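Long-range contact in transcription inhibitor protein Gfh1 (Thermus thermophilus, PDB 2F23), which inhibits all catalytic activities of RNA polymerase by partly occluding its substrate-binding site and preventing NTP binding: residues G80-E92 with E98-A110. Numbering follows the deposited sequence.
Sequences GEVIGLGSVVELE and ERLSVQVVSPAEA
Val-89 and Val-102 face each other as a hydrogen-bonded antiparallel pair, Val-89 N reaching Val-102 O at 2.7 Å and Val-102 N returning to Val-89 O. Leu-91 and Leu-100 repeat the pattern, and Val-104 N extends it to Ser-87 O. The tight side is the apolar face. With chi1 at -58°, CG1 of Val-102 lies anti to the carbonyl carbon, leaving CG2 between that carbon and the backbone N, 4.0 Å from CB of Val-89. CG2 of Val-104 meets CG2 of Ile-83 at 3.8 Å, crossing at about a right angle. Leu-129 of helix 124-129 covers Ile-83 and Val-102.

The other face, with Val-88, Glu-90, Glu-92, Arg-99, Ser-101 and Gln-103, is mostly polar and looser, opening to solvent most at Arg-99. The extended chain of Gln-103 passes obliquely across Val-88, NE2 and CG against its CG2, and NE2 gives a hydrogen bond to Gly-86 O at 3.2 Å; the donor sits above the carbonyl plane, though the oxygen lies near the amide plane. Cut back to an alanine, Gln-103 would probably leave Gly-86 O without this donor and the CG2 flank of Val-88 less covered. At the far end, Glu-92 and Arg-99 run side by side, flat groups 10° apart, but the salt bridge from OE1 to NE is long, 3.7 Å; OE2 of Glu-92 pairs with Arg-150.

Before the strand, a type II turn from Gly-84 to Ser-87 brings Gly-86 N to Val-104 O at 2.7 Å. Together the strands form a beta hairpin within the mixed sheet of the GreA/GreB FKBP-like C-terminal domain.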
loop_
_atom_site.group_PDB
_atom_site.type_symbol
_atom_site.label_atom_id
_atom_site.label_comp_id
_atom_site.label_asym_id
_atom_site.label_seq_id
_atom_site.Cartn_x
_atom_site.Cartn_y
_atom_site.Cartn_z
ATOM N N GLY A 80 -19.789 -8.284 -2.913
ATOM C CA GLY A 80 -19.113 -9.301 -2.130
ATOM C C GLY A 80 -19.334 -9.232 -0.630
ATOM O O GLY A 80 -20.335 -8.694 -0.154
ATOM N N GLU A 81 -18.386 -9.792 0.114
ATOM C CA GLU A 81 -18.459 -9.808 1.568
ATOM C C GLU A 81 -17.916 -8.514 2.159
ATOM O O GLU A 81 -17.269 -7.724 1.471
ATOM C CB GLU A 81 -17.672 -11.004 2.125
ATOM C CG GLU A 81 -18.331 -12.358 1.871
ATOM C CD GLU A 81 -17.587 -13.515 2.522
ATOM O OE1 GLU A 81 -17.175 -13.381 3.691
ATOM O OE2 GLU A 81 -17.431 -14.570 1.868
ATOM N N VAL A 82 -18.202 -8.291 3.435
ATOM C CA VAL A 82 -17.717 -7.103 4.123
ATOM C C VAL A 82 -17.003 -7.580 5.383
ATOM O O VAL A 82 -17.467 -8.500 6.058
ATOM C CB VAL A 82 -18.879 -6.132 4.469
ATOM C CG1 VAL A 82 -19.899 -6.821 5.335
ATOM C CG2 VAL A 82 -18.328 -4.890 5.163
ATOM N N ILE A 83 -15.865 -6.964 5.687
ATOM C CA ILE A 83 -15.057 -7.352 6.836
ATOM C C ILE A 83 -15.671 -7.073 8.196
ATOM O O ILE A 83 -15.993 -5.938 8.525
ATOM C CB ILE A 83 -13.673 -6.666 6.783
ATOM C CG1 ILE A 83 -12.973 -7.026 5.472
ATOM C CG2 ILE A 83 -12.829 -7.090 7.981
ATOM C CD1 ILE A 83 -11.746 -6.202 5.191
ATOM N N GLY A 84 -15.808 -8.135 8.985
ATOM C CA GLY A 84 -16.359 -8.016 10.320
ATOM C C GLY A 84 -15.698 -9.016 11.243
ATOM O O GLY A 84 -14.738 -9.688 10.872
ATOM N N LEU A 85 -16.214 -9.120 12.457
ATOM C CA LEU A 85 -15.675 -10.059 13.425
ATOM C C LEU A 85 -15.725 -11.456 12.799
ATOM O O LEU A 85 -16.765 -11.874 12.281
ATOM C CB LEU A 85 -16.526 -9.996 14.694
ATOM C CG LEU A 85 -16.048 -10.628 15.998
ATOM C CD1 LEU A 85 -14.657 -10.125 16.359
ATOM C CD2 LEU A 85 -17.049 -10.273 17.094
ATOM N N GLY A 86 -14.595 -12.161 12.820
ATOM C CA GLY A 86 -14.544 -13.500 12.257
ATOM C C GLY A 86 -14.055 -13.595 10.822
ATOM O O GLY A 86 -13.725 -14.683 10.341
ATOM N N SER A 87 -14.004 -12.466 10.124
ATOM C CA SER A 87 -13.561 -12.472 8.731
ATOM C C SER A 87 -12.073 -12.710 8.556
ATOM O O SER A 87 -11.254 -12.144 9.281
ATOM C CB SER A 87 -13.902 -11.144 8.043
ATOM O OG SER A 87 -15.296 -10.919 7.977
ATOM N N VAL A 88 -11.731 -13.553 7.586
ATOM C CA VAL A 88 -10.339 -13.813 7.249
ATOM C C VAL A 88 -10.132 -12.962 6.002
ATOM O O VAL A 88 -10.875 -13.075 5.023
ATOM C CB VAL A 88 -10.080 -15.290 6.915
ATOM C CG1 VAL A 88 -8.661 -15.449 6.391
ATOM C CG2 VAL A 88 -10.281 -16.148 8.165
ATOM N N VAL A 89 -9.127 -12.102 6.048
ATOM C CA VAL A 89 -8.875 -11.190 4.948
ATOM C C VAL A 89 -7.505 -11.375 4.319
ATOM O O VAL A 89 -6.491 -11.425 5.018
ATOM C CB VAL A 89 -8.988 -9.732 5.453
ATOM C CG1 VAL A 89 -9.012 -8.755 4.286
ATOM C CG2 VAL A 89 -10.229 -9.582 6.313
ATOM N N GLU A 90 -7.489 -11.482 2.995
ATOM C CA GLU A 90 -6.246 -11.609 2.245
ATOM C C GLU A 90 -5.928 -10.207 1.741
ATOM O O GLU A 90 -6.778 -9.556 1.133
ATOM C CB GLU A 90 -6.422 -12.573 1.075
ATOM C CG GLU A 90 -6.629 -14.011 1.511
ATOM C CD GLU A 90 -6.867 -14.946 0.347
ATOM O OE1 GLU A 90 -6.100 -14.875 -0.639
ATOM O OE2 GLU A 90 -7.815 -15.755 0.422
ATOM N N LEU A 91 -4.707 -9.755 2.009
ATOM C CA LEU A 91 -4.251 -8.417 1.639
ATOM C C LEU A 91 -3.010 -8.476 0.759
ATOM O O LEU A 91 -2.243 -9.435 0.814
ATOM C CB LEU A 91 -3.895 -7.632 2.900
ATOM C CG LEU A 91 -4.962 -7.514 3.993
ATOM C CD1 LEU A 91 -4.313 -7.043 5.286
ATOM C CD2 LEU A 91 -6.050 -6.559 3.541
ATOM N N GLU A 92 -2.814 -7.441 -0.051
ATOM C CA GLU A 92 -1.642 -7.373 -0.913
ATOM C C GLU A 92 -1.140 -5.941 -0.994
ATOM O O GLU A 92 -1.889 -5.029 -1.336
ATOM C CB GLU A 92 -1.958 -7.875 -2.324
ATOM C CG GLU A 92 -0.765 -7.764 -3.275
ATOM C CD GLU A 92 -1.117 -8.113 -4.703
ATOM O OE1 GLU A 92 -1.279 -9.315 -5.006
ATOM O OE2 GLU A 92 -1.244 -7.178 -5.524
ATOM N N GLU A 98 3.752 -7.813 -1.659
ATOM C CA GLU A 98 3.748 -8.682 -0.488
ATOM C C GLU A 98 2.323 -9.090 -0.125
ATOM O O GLU A 98 1.413 -8.263 -0.116
ATOM C CB GLU A 98 4.390 -7.969 0.704
ATOM C CG GLU A 98 4.441 -8.807 1.976
ATOM C CD GLU A 98 5.102 -8.079 3.131
ATOM O OE1 GLU A 98 6.262 -7.638 2.974
ATOM O OE2 GLU A 98 4.465 -7.950 4.198
ATOM N N ARG A 99 2.138 -10.369 0.178
ATOM C CA ARG A 99 0.826 -10.874 0.545
ATOM C C ARG A 99 0.791 -11.223 2.024
ATOM O O ARG A 99 1.733 -11.807 2.559
ATOM C CB ARG A 99 0.475 -12.092 -0.311
ATOM C CG ARG A 99 0.399 -11.760 -1.792
ATOM C CD ARG A 99 0.107 -12.978 -2.644
ATOM N NE ARG A 99 0.066 -12.638 -4.065
ATOM C CZ ARG A 99 -0.130 -13.518 -5.041
ATOM N NH1 ARG A 99 -0.303 -14.801 -4.754
ATOM N NH2 ARG A 99 -0.154 -13.117 -6.305
ATOM N N LEU A 100 -0.302 -10.847 2.678
ATOM C CA LEU A 100 -0.492 -11.079 4.101
ATOM C C LEU A 100 -1.959 -11.381 4.358
ATOM O O LEU A 100 -2.827 -10.817 3.703
ATOM C CB LEU A 100 -0.102 -9.819 4.882
ATOM C CG LEU A 100 -0.518 -9.739 6.353
ATOM C CD1 LEU A 100 0.297 -10.727 7.162
ATOM C CD2 LEU A 100 -0.308 -8.327 6.873
ATOM N N SER A 101 -2.242 -12.276 5.294
ATOM C CA SER A 101 -3.629 -12.574 5.618
ATOM C C SER A 101 -3.832 -12.357 7.110
ATOM O O SER A 101 -2.907 -12.515 7.912
ATOM C CB SER A 101 -4.000 -14.011 5.230
ATOM O OG SER A 101 -3.239 -14.953 5.956
ATOM N N VAL A 102 -5.043 -11.967 7.475
ATOM C CA VAL A 102 -5.370 -11.711 8.870
ATOM C C VAL A 102 -6.800 -12.130 9.136
ATOM O O VAL A 102 -7.592 -12.297 8.213
ATOM C CB VAL A 102 -5.259 -10.206 9.211
ATOM C CG1 VAL A 102 -3.862 -9.702 8.923
ATOM C CG2 VAL A 102 -6.289 -9.414 8.412
ATOM N N GLN A 103 -7.121 -12.326 10.406
ATOM C CA GLN A 103 -8.482 -12.653 10.778
ATOM C C GLN A 103 -8.860 -11.694 11.887
ATOM O O GLN A 103 -8.138 -11.564 12.877
ATOM C CB GLN A 103 -8.627 -14.094 11.276
ATOM C CG GLN A 103 -10.051 -14.388 11.732
ATOM C CD GLN A 103 -10.276 -15.824 12.155
ATOM O OE1 GLN A 103 -9.487 -16.396 12.909
ATOM N NE2 GLN A 103 -11.374 -16.412 11.684
ATOM N N VAL A 104 -9.976 -10.998 11.707
ATOM C CA VAL A 104 -10.444 -10.063 12.717
ATOM C C VAL A 104 -11.107 -10.888 13.816
ATOM O O VAL A 104 -12.003 -11.688 13.548
ATOM C CB VAL A 104 -11.465 -9.059 12.126
ATOM C CG1 VAL A 104 -12.005 -8.166 13.221
ATOM C CG2 VAL A 104 -10.793 -8.204 11.048
ATOM N N VAL A 105 -10.651 -10.708 15.052
ATOM C CA VAL A 105 -11.204 -11.461 16.171
ATOM C C VAL A 105 -11.447 -10.560 17.372
ATOM O O VAL A 105 -11.087 -9.384 17.358
ATOM C CB VAL A 105 -10.245 -12.596 16.599
ATOM C CG1 VAL A 105 -10.050 -13.580 15.445
ATOM C CG2 VAL A 105 -8.897 -12.013 17.014
ATOM N N SER A 106 -12.067 -11.106 18.410
ATOM C CA SER A 106 -12.303 -10.319 19.611
ATOM C C SER A 106 -10.962 -10.074 20.291
ATOM O O SER A 106 -10.017 -10.844 20.117
ATOM C CB SER A 106 -13.254 -11.051 20.559
ATOM O OG SER A 106 -14.562 -11.084 20.017
ATOM N N PRO A 107 -10.855 -8.989 21.069
ATOM C CA PRO A 107 -9.615 -8.648 21.770
ATOM C C PRO A 107 -8.943 -9.813 22.492
ATOM O O PRO A 107 -7.728 -9.976 22.411
ATOM C CB PRO A 107 -10.062 -7.547 22.724
ATOM C CG PRO A 107 -11.086 -6.827 21.910
ATOM C CD PRO A 107 -11.893 -7.970 21.321
ATOM N N ALA A 108 -9.740 -10.622 23.182
ATOM C CA ALA A 108 -9.224 -11.758 23.935
ATOM C C ALA A 108 -8.621 -12.869 23.078
ATOM O O ALA A 108 -7.904 -13.728 23.588
ATOM C CB ALA A 108 -10.325 -12.330 24.816
ATOM N N GLU A 109 -8.900 -12.847 21.779
ATOM C CA GLU A 109 -8.390 -13.872 20.869
ATOM C C GLU A 109 -7.201 -13.421 20.021
ATOM O O GLU A 109 -6.654 -14.202 19.240
ATOM C CB GLU A 109 -9.514 -14.344 19.942
ATOM C CG GLU A 109 -10.596 -15.162 20.629
ATOM C CD GLU A 109 -11.844 -15.305 19.777
ATOM O OE1 GLU A 109 -12.606 -14.324 19.672
ATOM O OE2 GLU A 109 -12.059 -16.395 19.205
ATOM N N ALA A 110 -6.790 -12.168 20.177
ATOM C CA ALA A 110 -5.678 -11.637 19.391
ATOM C C ALA A 110 -4.358 -12.392 19.556
ATOM O O ALA A 110 -3.999 -12.810 20.659
ATOM C CB ALA A 110 -5.472 -10.163 19.721
#